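Local coordinates for putative dioxygenase (1H-3-hydroxy-4-oxoquinaldine 2,4-dioxygenase) (Mycobacteroides abscessus subsp. abscessus, PDB 6RA3), which cleaves the ring of the Pseudomonas quinolone signal with dioxygen, forming N-octanoylanthranilate and carbon monoxide in a quorum-sensing signal degradation pathway, at residues A101-A106 / C208-V213. Sequence-based numbering, arbitrary orientation.
Sequences AALEIA and CAIRHV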
loop_
_atom_site.group_PDB
_atom_site.type_symbol
_atom_site.label_atom_id
_atom_site.label_comp_id
_atom_site.label_asym_id
_atom_site.label_seq_id
_atom_site.Cartn_x
_atom_site.Cartn_y
_atom_site.Cartn_z
ATOM N N ALA A 101 3.724 -20.930 -16.896
ATOM C CA ALA A 101 4.492 -21.091 -15.668
ATOM C C ALA A 101 3.814 -22.072 -14.727
ATOM O O ALA A 101 4.484 -22.887 -14.080
ATOM C CB ALA A 101 4.669 -19.736 -14.988
ATOM N N ALA A 102 2.487 -21.999 -14.641
ATOM C CA ALA A 102 1.738 -22.952 -13.811
ATOM C C ALA A 102 2.046 -24.400 -14.196
ATOM O O ALA A 102 2.235 -25.257 -13.325
ATOM C CB ALA A 102 0.237 -22.678 -13.930
ATOM N N LEU A 103 2.132 -24.691 -15.502
ATOM C CA LEU A 103 2.441 -26.060 -15.924
ATOM C C LEU A 103 3.901 -26.407 -15.657
ATOM O O LEU A 103 4.222 -27.538 -15.272
ATOM C CB LEU A 103 2.080 -26.224 -17.397
ATOM C CG LEU A 103 0.590 -25.958 -17.632
ATOM C CD1 LEU A 103 0.243 -25.799 -19.091
ATOM C CD2 LEU A 103 -0.217 -27.106 -17.028
ATOM N N GLU A 104 4.800 -25.438 -15.818
ATOM C CA GLU A 104 6.184 -25.677 -15.446
ATOM C C GLU A 104 6.279 -25.976 -13.966
ATOM O O GLU A 104 7.002 -26.893 -13.560
ATOM C CB GLU A 104 7.058 -24.465 -15.828
ATOM C CG GLU A 104 8.535 -24.609 -15.465
ATOM C CD GLU A 104 9.214 -25.804 -16.145
ATOM O OE1 GLU A 104 8.743 -26.208 -17.225
ATOM O OE2 GLU A 104 10.215 -26.333 -15.598
ATOM N N ILE A 105 5.546 -25.218 -13.137
ATOM C CA ILE A 105 5.560 -25.476 -11.692
ATOM C C ILE A 105 5.003 -26.869 -11.403
ATOM O O ILE A 105 5.544 -27.614 -10.571
ATOM C CB ILE A 105 4.769 -24.393 -10.928
ATOM C CG1 ILE A 105 5.437 -23.009 -11.062
ATOM C CG2 ILE A 105 4.610 -24.788 -9.445
ATOM C CD1 ILE A 105 4.495 -21.809 -10.752
ATOM N N ALA A 106 3.899 -27.235 -12.060
ATOM C CA ALA A 106 3.342 -28.571 -11.837
ATOM C C ALA A 106 4.353 -29.648 -12.194
ATOM O O ALA A 106 4.477 -30.653 -11.484
ATOM C CB ALA A 106 2.068 -28.765 -12.641
ATOM N N CYS A 208 -0.796 -34.008 -13.111
ATOM C CA CYS A 208 -1.841 -33.720 -12.139
ATOM C C CYS A 208 -3.158 -33.414 -12.870
ATOM O O CYS A 208 -3.216 -33.350 -14.099
ATOM C CB CYS A 208 -1.422 -32.540 -11.256
ATOM S SG CYS A 208 -1.368 -30.979 -12.172
ATOM N N ALA A 209 -4.226 -33.214 -12.101
ATOM C CA ALA A 209 -5.501 -32.812 -12.682
ATOM C C ALA A 209 -5.415 -31.390 -13.209
ATOM O O ALA A 209 -5.022 -30.467 -12.487
ATOM C CB ALA A 209 -6.612 -32.913 -11.646
ATOM N N ILE A 210 -5.780 -31.203 -14.464
ATOM C CA ILE A 210 -5.702 -29.892 -15.091
ATOM C C ILE A 210 -7.073 -29.527 -15.624
ATOM O O ILE A 210 -7.757 -30.366 -16.216
ATOM C CB ILE A 210 -4.641 -29.878 -16.209
ATOM C CG1 ILE A 210 -3.263 -30.148 -15.612
ATOM C CG2 ILE A 210 -4.697 -28.582 -16.954
ATOM C CD1 ILE A 210 -2.197 -30.519 -16.623
ATOM N N ARG A 211 -7.473 -28.277 -15.421
ATOM C CA ARG A 211 -8.744 -27.777 -15.925
ATOM C C ARG A 211 -8.512 -26.449 -16.622
ATOM O O ARG A 211 -7.966 -25.515 -16.023
ATOM C CB ARG A 211 -9.801 -27.610 -14.821
ATOM C CG ARG A 211 -11.148 -27.062 -15.371
ATOM C CD ARG A 211 -12.388 -27.292 -14.456
ATOM N NE ARG A 211 -12.388 -28.596 -13.790
ATOM C CZ ARG A 211 -13.228 -28.954 -12.820
ATOM N NH1 ARG A 211 -14.172 -28.113 -12.381
ATOM N NH2 ARG A 211 -13.132 -30.167 -12.287
ATOM N N HIS A 212 -8.944 -26.361 -17.877
ATOM C CA HIS A 212 -8.953 -25.108 -18.611
ATOM C C HIS A 212 -10.371 -24.565 -18.618
ATOM O O HIS A 212 -11.319 -25.282 -18.955
ATOM C CB HIS A 212 -8.432 -25.300 -20.040
ATOM C CG HIS A 212 -8.370 -24.038 -20.837
ATOM N ND1 HIS A 212 -8.486 -24.022 -22.209
ATOM C CD2 HIS A 212 -8.197 -22.749 -20.459
ATOM C CE1 HIS A 212 -8.398 -22.777 -22.644
ATOM N NE2 HIS A 212 -8.229 -21.985 -21.601
ATOM N N VAL A 213 -10.512 -23.319 -18.189
ATOM C CA VAL A 213 -11.769 -22.592 -18.193
ATOM C C VAL A 213 -11.556 -21.365 -19.057
ATOM O O VAL A 213 -10.547 -20.667 -18.904
ATOM C CB VAL A 213 -12.194 -22.185 -16.770
ATOM C CG1 VAL A 213 -13.458 -21.396 -16.815
ATOM C CG2 VAL A 213 -12.361 -23.404 -15.888
HETATM O O HOH W 1 2.291 -32.712 -13.199
#
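Leu103 and Ile210 meet at the ends of their side chains, where a helix packs over the face of the central sheet. Methyl CD2 of Leu103 lies 4.0 Å from CD1 of Ile210. The two side chains cross at about a right angle, and contact is confined to these end methyls. Ile210 points from its strand toward the helix. Leu103 leaves the helix more obliquely and reaches the strand with its end. Its CG lies opposite the carbonyl carbon and beside the backbone N (chi1 -60°), and CD2 is the branch that touches.

A second pair lies just before the strand begins. The CB of Ala106 faces SG of Cys208 at 4.1 Å. Both side chains leave the backbone toward the other segment. With SG set between its own backbone N and carbonyl carbon (chi1 69°), Cys208 presents the sulfur to the Ala106 methyl. The sulfur serves here as an apolar surface. Near this end a water links the backbones weakly, at 3.5 Å from Ala106 O and 3.3 Å from Cys208 N.

All four touching residues are buried, but the two segments bury little surface against each other, 108 Å² with both sides summed. The contact is plain apolar packing of helix on sheet in the alpha/beta hydrolase fold. Helix 99-109 follows strand 90-95, on which Ala102 rests. Between that strand and 209-214 runs strand 116-120, where Leu103 touches Ile119 and Cys208 touches Val117. Helix 71-84 packs against Ile105, and Ile210 also meets Leu204 in the loop before its strand.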